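Local coordinates for iron binding protein FbpA (Mannheimia haemolytica, PDB 1Q35), which binds ferric iron in the bacterial periplasm as a solute-binding protein, probably to hand it on for uptake into the cell, at residues 105-110 with 190-195; 112-117 with 215-220. All blocks are in the same frame, centred on the assembly; numbering follows the deposited sequence. Where two conformers were deposited one is given.

Contact 1. Residues 105-110 with 190-195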
ATOM      1  N   ILE A 105     -12.414  -1.164  -4.443  1.00  6.94           N
ATOM      2  CA  ILE A 105     -13.001  -1.000  -5.763  1.00  7.14           C
ATOM      3  C   ILE A 105     -13.784   0.303  -5.771  1.00  7.13           C
ATOM      4  O   ILE A 105     -14.715   0.482  -4.987  1.00  7.93           O
ATOM      5  CB  ILE A 105     -13.918  -2.182  -6.136  1.00  7.37           C
ATOM      6  CG1 ILE A 105     -13.121  -3.488  -6.133  1.00  7.72           C
ATOM      7  CG2 ILE A 105     -14.562  -1.936  -7.505  1.00  7.80           C
ATOM      8  CD1 ILE A 105     -13.953  -4.726  -6.337  1.00  8.65           C
ATOM      9  N   TYR A 106     -13.366   1.227  -6.630  1.00  7.34           N
ATOM     10  CA  TYR A 106     -14.107   2.465  -6.861  1.00  7.73           C
ATOM     11  C   TYR A 106     -15.111   2.244  -7.977  1.00  7.77           C
ATOM     12  O   TYR A 106     -14.805   1.570  -8.955  1.00  8.22           O
ATOM     13  CB  TYR A 106     -13.142   3.595  -7.226  1.00  7.69           C
ATOM     14  CG  TYR A 106     -12.213   3.951  -6.093  1.00  7.89           C
ATOM     15  CD1 TYR A 106     -10.853   3.651  -6.138  1.00  7.82           C
ATOM     16  CD2 TYR A 106     -12.702   4.566  -4.958  1.00  7.93           C
ATOM     17  CE1 TYR A 106     -10.014   3.974  -5.078  1.00  8.00           C
ATOM     18  CE2 TYR A 106     -11.870   4.883  -3.891  1.00  8.25           C
ATOM     19  CZ  TYR A 106     -10.534   4.589  -3.955  1.00  7.70           C
ATOM     20  OH  TYR A 106      -9.748   4.922  -2.874  1.00  8.61           O
ATOM     21  N   THR A 107     -16.311   2.798  -7.829  1.00  8.12           N
ATOM     22  CA  THR A 107     -17.324   2.692  -8.876  1.00  8.41           C
ATOM     23  C   THR A 107     -17.866   4.056  -9.253  1.00  8.76           C
ATOM     24  O   THR A 107     -17.839   4.995  -8.468  1.00  8.94           O
ATOM     25  CB  THR A 107     -18.495   1.805  -8.437  1.00  8.56           C
ATOM     26  OG1 THR A 107     -19.018   2.278  -7.187  1.00  8.57           O
ATOM     27  CG2 THR A 107     -18.055   0.359  -8.207  1.00  9.24           C
ATOM     28  N   SER A 108     -18.376   4.148 -10.474  1.00  8.97           N
ATOM     29  CA  SER A 108     -19.035   5.360 -10.932  1.00  9.27           C
ATOM     30  C   SER A 108     -20.281   5.601 -10.089  1.00  9.80           C
ATOM     31  O   SER A 108     -21.133   4.732  -9.983  1.00  9.81           O
ATOM     32  CB  SER A 108     -19.436   5.213 -12.396  1.00  9.03           C
ATOM     33  OG  SER A 108     -20.293   6.268 -12.798  1.00  9.56           O
ATOM     34  N   LYS A 109     -20.388   6.783  -9.496  1.00 10.70           N
ATOM     35  CA  LYS A 109     -21.589   7.167  -8.767  1.00 12.05           C
ATOM     36  C   LYS A 109     -22.833   7.048  -9.652  1.00 12.30           C
ATOM     37  O   LYS A 109     -23.824   6.448  -9.247  1.00 13.41           O
ATOM     38  CB  LYS A 109     -21.443   8.598  -8.242  1.00 12.62           C
ATOM     39  CG  LYS A 109     -22.620   9.100  -7.420  1.00 14.62           C
ATOM     40  CD  LYS A 109     -22.459  10.568  -7.031  1.00 17.07           C
ATOM     41  CE  LYS A 109     -23.674  11.071  -6.264  1.00 19.27           C
ATOM     42  NZ  LYS A 109     -23.702  12.555  -6.150  1.00 21.34           N
ATOM     43  N   ASP A 110     -22.747   7.595 -10.865  1.00 12.30           N
ATOM     44  CA  ASP A 110     -23.888   7.686 -11.778  1.00 12.88           C
ATOM     45  C   ASP A 110     -24.186   6.382 -12.508  1.00 12.46           C
ATOM     46  O   ASP A 110     -25.347   6.044 -12.730  1.00 13.29           O
ATOM     47  CB  ASP A 110     -23.655   8.799 -12.819  1.00 13.68           C
ATOM     48  CG  ASP A 110     -23.658  10.186 -12.207  1.00 15.26           C
ATOM     49  OD1 ASP A 110     -23.031  11.094 -12.792  1.00 17.78           O
ATOM     50  OD2 ASP A 110     -24.267  10.464 -11.156  1.00 16.92           O
ATOM     51  N   CYS A 190     -14.330   4.658 -17.650  1.00 12.86           N
ATOM     52  CA  CYS A 190     -14.619   3.386 -17.006  1.00 12.96           C
ATOM     53  C   CYS A 190     -15.548   3.581 -15.826  1.00 11.87           C
ATOM     54  O   CYS A 190     -15.817   4.704 -15.395  1.00 11.77           O
ATOM     55  CB  CYS A 190     -13.336   2.677 -16.580  0.65 13.96           C
ATOM     56  SG  CYS A 190     -12.105   3.787 -15.906  0.65 16.08           S
ATOM     57  N   ASP A 191     -16.037   2.457 -15.328  1.00 10.52           N
ATOM     58  CA  ASP A 191     -17.058   2.418 -14.296  1.00 10.02           C
ATOM     59  C   ASP A 191     -16.597   1.769 -12.997  1.00  9.47           C
ATOM     60  O   ASP A 191     -17.251   1.940 -11.976  1.00  9.27           O
ATOM     61  CB  ASP A 191     -18.267   1.637 -14.812  1.00 10.49           C
ATOM     62  CG  ASP A 191     -18.984   2.331 -15.954  1.00 11.33           C
ATOM     63  OD1 ASP A 191     -18.627   3.474 -16.303  1.00 11.77           O
ATOM     64  OD2 ASP A 191     -19.935   1.781 -16.544  1.00 12.47           O
ATOM     65  N   TYR A 192     -15.519   0.985 -13.066  1.00  9.17           N
ATOM     66  CA  TYR A 192     -14.937   0.276 -11.925  1.00  8.89           C
ATOM     67  C   TYR A 192     -13.436   0.462 -11.985  1.00  8.72           C
ATOM     68  O   TYR A 192     -12.848   0.361 -13.059  1.00  9.84           O
ATOM     69  CB  TYR A 192     -15.212  -1.232 -12.001  1.00  8.78           C
ATOM     70  CG  TYR A 192     -16.678  -1.608 -12.079  1.00  8.98           C
ATOM     71  CD1 TYR A 192     -17.374  -1.524 -13.283  1.00  9.29           C
ATOM     72  CD2 TYR A 192     -17.367  -2.066 -10.958  1.00  9.90           C
ATOM     73  CE1 TYR A 192     -18.719  -1.858 -13.364  1.00 10.18           C
ATOM     74  CE2 TYR A 192     -18.714  -2.405 -11.033  1.00 10.18           C
ATOM     75  CZ  TYR A 192     -19.382  -2.290 -12.239  1.00 10.33           C
ATOM     76  OH  TYR A 192     -20.716  -2.614 -12.309  1.00 11.76           O
ATOM     77  N   SER A 193     -12.812   0.741 -10.849  1.00  8.30           N
ATOM     78  CA  SER A 193     -11.357   0.701 -10.780  1.00  8.27           C
ATOM     79  C   SER A 193     -10.900   0.049  -9.485  1.00  8.11           C
ATOM     80  O   SER A 193     -11.679  -0.121  -8.549  1.00  8.58           O
ATOM     81  CB  SER A 193     -10.747   2.102 -10.910  0.65  8.43           C
ATOM     82  OG  SER A 193     -10.856   2.829  -9.695  0.65  6.83           O
ATOM     83  N   ILE A 194      -9.638  -0.352  -9.462  1.00  7.55           N
ATOM     84  CA  ILE A 194      -8.995  -0.846  -8.250  1.00  7.80           C
ATOM     85  C   ILE A 194      -8.001   0.217  -7.806  1.00  7.62           C
ATOM     86  O   ILE A 194      -7.271   0.760  -8.625  1.00  8.51           O
ATOM     87  CB  ILE A 194      -8.288  -2.184  -8.525  1.00  8.14           C
ATOM     88  CG1 ILE A 194      -9.303  -3.255  -8.934  1.00  9.04           C
ATOM     89  CG2 ILE A 194      -7.515  -2.623  -7.291  1.00  8.48           C
ATOM     90  CD1 ILE A 194      -8.671  -4.558  -9.395  1.00 10.41           C
ATOM     91  N   GLY A 195      -7.975   0.529  -6.517  1.00  7.57           N
ATOM     92  CA  GLY A 195      -7.019   1.489  -5.997  1.00  7.64           C
ATOM     93  C   GLY A 195      -6.991   1.486  -4.483  1.00  7.31           C
ATOM     94  O   GLY A 195      -7.867   0.906  -3.853  1.00  7.60           O
TER
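Two antiparallel neighbours in the mixed sheet of this periplasmic-binding-protein fold meet here: the end of strand 96-108 and the start of strand 192-196. Tyr106 and Ser193 form the hydrogen-bonded pair. Tyr106 N donates to Ser193 O at 2.9 Å, and Ser193 N donates back to Tyr106 O with a straighter N-H...O angle of 160°. Ile105 with Ile194 and Thr107 with Tyr192 are the flanking non-hydrogen-bonded pairs. A third bond, Ser108 N to Asp191 O at 2.9 Å, extends the bonding past the last bridge pair, to Asp191 just before strand 192-196. Each of the three acceptors also receives a CA-H from the strand across from it. One is Tyr192 CA, 3.2 Å from Tyr106 O.

The side chains divide between the two faces. On one, the methyl Thr107 CG2 reaches Tyr192 CD2 at 3.7 Å. With Thr107 chi1 at 54°, CG2 lies beside its own backbone N and OG1 takes the position between N and the carbonyl carbon, where it is bonded to Gly113 O. On the other face, Ser193 OG, in one of its two conformers, lies at the edge of the Tyr106 ring, near its plane. The ring extends past Gly195, whose O is 3.9 Å from Tyr106 CE1. Tyr106 OH is bonded to Asn196 O, and the side chain comes within about 5 Å of that of Tyr199, an Fe(3+) ligand in the iron-bound protein.

Ser108 OG is bonded to Arg111 N, Asp191 OD1 forms a salt bridge with Arg111 NE, and Cys190 is in the disulfide with Cys134. Backbone bonds thus fix the register in a buried setting, while Tyr106 OH, Thr107 OG1, Ser108 OG and Asp191 OD1 are engaged by residues beyond the pair.

Contact 2. Residues 112-117 with 215-220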
ATOM      1  N   VAL A 112     -22.937   3.100 -11.886  1.00 10.61           N
ATOM      2  CA  VAL A 112     -22.915   1.843 -11.129  1.00 10.50           C
ATOM      3  C   VAL A 112     -23.630   1.969  -9.785  1.00 10.68           C
ATOM      4  O   VAL A 112     -24.467   1.138  -9.442  1.00 11.67           O
ATOM      5  CB  VAL A 112     -21.459   1.352 -10.865  1.00 10.23           C
ATOM      6  CG1 VAL A 112     -21.447   0.055 -10.033  1.00 10.56           C
ATOM      7  CG2 VAL A 112     -20.723   1.150 -12.164  1.00 10.17           C
ATOM      8  N   GLY A 113     -23.282   2.995  -9.018  1.00 10.92           N
ATOM      9  CA  GLY A 113     -23.737   3.102  -7.649  1.00 11.10           C
ATOM     10  C   GLY A 113     -22.881   2.242  -6.729  1.00 11.64           C
ATOM     11  O   GLY A 113     -21.767   1.831  -7.071  1.00 11.55           O
ATOM     12  N   LYS A 114     -23.411   1.973  -5.545  1.00 12.46           N
ATOM     13  CA  LYS A 114     -22.711   1.193  -4.533  1.00 13.67           C
ATOM     14  C   LYS A 114     -22.792  -0.291  -4.871  1.00 13.48           C
ATOM     15  O   LYS A 114     -23.817  -0.772  -5.352  1.00 15.10           O
ATOM     16  CB  LYS A 114     -23.340   1.455  -3.168  1.00 14.78           C
ATOM     17  CG  LYS A 114     -22.490   1.070  -1.981  1.00 17.55           C
ATOM     18  CD  LYS A 114     -23.184   1.448  -0.679  1.00 20.56           C
ATOM     19  CE  LYS A 114     -24.218   0.407  -0.274  1.00 22.01           C
ATOM     20  NZ  LYS A 114     -25.459   0.427  -1.102  1.00 23.77           N
ATOM     21  N   LEU A 115     -21.710  -1.020  -4.625  1.00 12.53           N
ATOM     22  CA  LEU A 115     -21.701  -2.460  -4.847  1.00 12.10           C
ATOM     23  C   LEU A 115     -22.465  -3.154  -3.728  1.00 11.79           C
ATOM     24  O   LEU A 115     -22.426  -2.702  -2.588  1.00 11.73           O
ATOM     25  CB  LEU A 115     -20.266  -2.980  -4.890  1.00 11.76           C
ATOM     26  CG  LEU A 115     -19.447  -2.373  -6.029  1.00 13.07           C
ATOM     27  CD1 LEU A 115     -18.006  -2.815  -5.931  1.00 13.78           C
ATOM     28  CD2 LEU A 115     -20.040  -2.744  -7.388  1.00 14.03           C
ATOM     29  N   PRO A 116     -23.150  -4.251  -4.039  1.00 11.90           N
ATOM     30  CA  PRO A 116     -23.901  -4.996  -3.023  1.00 11.87           C
ATOM     31  C   PRO A 116     -22.981  -5.786  -2.111  1.00 11.27           C
ATOM     32  O   PRO A 116     -21.864  -6.141  -2.507  1.00 11.28           O
ATOM     33  CB  PRO A 116     -24.748  -5.958  -3.858  1.00 12.32           C
ATOM     34  CG  PRO A 116     -23.926  -6.202  -5.076  1.00 12.75           C
ATOM     35  CD  PRO A 116     -23.246  -4.888  -5.362  1.00 12.26           C
ATOM     36  N   ALA A 117     -23.443  -6.073  -0.899  1.00 11.03           N
ATOM     37  CA  ALA A 117     -22.740  -6.995  -0.023  1.00 10.77           C
ATOM     38  C   ALA A 117     -22.508  -8.311  -0.758  1.00 10.50           C
ATOM     39  O   ALA A 117     -23.384  -8.805  -1.471  1.00 10.74           O
ATOM     40  CB  ALA A 117     -23.533  -7.233   1.254  1.00 11.01           C
ATOM     41  N   ALA A 215     -17.265  11.925  -8.136  1.00 10.22           N
ATOM     42  CA  ALA A 215     -17.873  11.122  -9.193  1.00 10.03           C
ATOM     43  C   ALA A 215     -17.815   9.618  -8.928  1.00  9.73           C
ATOM     44  O   ALA A 215     -18.312   8.841  -9.729  1.00  9.95           O
ATOM     45  CB  ALA A 215     -17.205  11.427 -10.511  1.00 10.47           C
ATOM     46  N   ALA A 216     -17.208   9.213  -7.811  1.00  9.49           N
ATOM     47  CA  ALA A 216     -16.979   7.803  -7.523  1.00  9.41           C
ATOM     48  C   ALA A 216     -17.452   7.438  -6.124  1.00  9.23           C
ATOM     49  O   ALA A 216     -17.615   8.300  -5.260  1.00  9.66           O
ATOM     50  CB  ALA A 216     -15.496   7.464  -7.688  1.00  9.47           C
ATOM     51  N   ILE A 217     -17.660   6.142  -5.923  1.00  9.18           N
ATOM     52  CA  ILE A 217     -18.022   5.576  -4.635  1.00  9.18           C
ATOM     53  C   ILE A 217     -16.913   4.609  -4.225  1.00  8.70           C
ATOM     54  O   ILE A 217     -16.446   3.809  -5.035  1.00  8.48           O
ATOM     55  CB  ILE A 217     -19.374   4.844  -4.733  1.00  9.75           C
ATOM     56  CG1 ILE A 217     -20.501   5.858  -4.978  1.00 11.04           C
ATOM     57  CG2 ILE A 217     -19.645   4.026  -3.467  1.00 10.31           C
ATOM     58  CD1 ILE A 217     -21.778   5.229  -5.476  1.00 12.64           C
ATOM     59  N   ILE A 218     -16.494   4.699  -2.966  1.00  8.60           N
ATOM     60  CA  ILE A 218     -15.541   3.742  -2.407  1.00  8.60           C
ATOM     61  C   ILE A 218     -16.286   2.489  -1.929  1.00  8.33           C
ATOM     62  O   ILE A 218     -17.296   2.582  -1.228  1.00  9.46           O
ATOM     63  CB  ILE A 218     -14.680   4.390  -1.274  1.00  8.66           C
ATOM     64  CG1 ILE A 218     -13.606   3.415  -0.787  1.00  8.77           C
ATOM     65  CG2 ILE A 218     -15.528   4.867  -0.091  1.00  9.74           C
ATOM     66  CD1 ILE A 218     -12.472   4.069  -0.041  1.00  9.45           C
ATOM     67  N   ASN A 219     -15.797   1.320  -2.332  1.00  8.12           N
ATOM     68  CA  ASN A 219     -16.420   0.051  -1.960  1.00  8.13           C
ATOM     69  C   ASN A 219     -15.379  -0.896  -1.398  1.00  7.91           C
ATOM     70  O   ASN A 219     -14.325  -1.084  -1.996  1.00  7.96           O
ATOM     71  CB  ASN A 219     -17.079  -0.642  -3.157  1.00  8.11           C
ATOM     72  CG  ASN A 219     -18.081   0.230  -3.878  1.00  8.33           C
ATOM     73  OD1 ASN A 219     -19.272   0.230  -3.553  1.00  9.22           O
ATOM     74  ND2 ASN A 219     -17.611   0.956  -4.886  1.00  8.57           N
ATOM     75  N   PHE A 220     -15.701  -1.521  -0.270  1.00  7.95           N
ATOM     76  CA  PHE A 220     -14.838  -2.509   0.365  1.00  7.83           C
ATOM     77  C   PHE A 220     -15.365  -3.895   0.010  1.00  8.03           C
ATOM     78  O   PHE A 220     -16.443  -4.287   0.471  1.00  8.35           O
ATOM     79  CB  PHE A 220     -14.854  -2.318   1.884  1.00  7.96           C
ATOM     80  CG  PHE A 220     -14.410  -0.961   2.319  1.00  9.29           C
ATOM     81  CD1 PHE A 220     -15.322  -0.054   2.837  1.00 12.36           C
ATOM     82  CD2 PHE A 220     -13.078  -0.585   2.214  1.00 10.46           C
ATOM     83  CE1 PHE A 220     -14.912   1.205   3.240  1.00 13.73           C
ATOM     84  CE2 PHE A 220     -12.662   0.675   2.618  1.00 11.99           C
ATOM     85  CZ  PHE A 220     -13.579   1.572   3.125  1.00 13.33           C
TER
HETATM   86  O   HOH W   1     -20.110  -0.728  -1.293  1.00 36.35           O
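This is a surface contact in which a loop folds back over one face of the sheet, the face that carries Thr107, Ile217 and Asn219. Residues 112-117, just after strand 96-108, lie against the short strand 216-219. One direct hydrogen bond joins the two segments. Leu115 N donates to Asn219 OD1 at 2.9 Å, and the bond is almost straight at the hydrogen, 177°. The donor stands above the carbonyl plane of the amide, 44° out of it.

Asn219 chi1 of -55° sets CG beside its backbone N. The amide then lies under Leu115, and the two side chains cross at about a right angle. Leu115 CG is 3.6 Å from Asn219 CG, and Leu115 CD1 is 3.6 Å from Asn219 CB. A water also donates to Asn219 OD1, at 2.6 Å, and weakly to Leu115 O.

Farther along, Gly113 takes a positive phi that lets the chain turn, and Ile217 CD1 packs on its backbone, 3.4 Å from Gly113 C. Lys114 adds its aliphatic CG, 3.7 Å from Asn219 OD1, while the end of its chain leads away. Asn219 ND2 is bonded to Ile105 O and Thr107 OG1, so this buried amide bonds to both strand and loop. The loop leaving a long strand thus folds back on the mixed sheet of a periplasmic-binding-protein fold, away from the iron-binding tyrosines.

From the N terminus, the chain enters contact 1 along strand 96-108. The loop 112-117 follows at once as the first half of contact 2. After an excursion that is about half helix, the chain returns at 190-195 to close contact 1, and then at 215-220 to close contact 2. The two closures therefore cross. Their centres are 7 Å apart, and strand 96-108 is the common element, since it pairs with both 192-196 and 216-219. Thr107 bridges the contacts directly: its O is 2.8 Å from Ile217 N, a probable hydrogen bond. Val112 CG2 packs on Asp191 O at 3.6 Å. The two contacts join these three strands and the loop 112-117 on one side of the sheet.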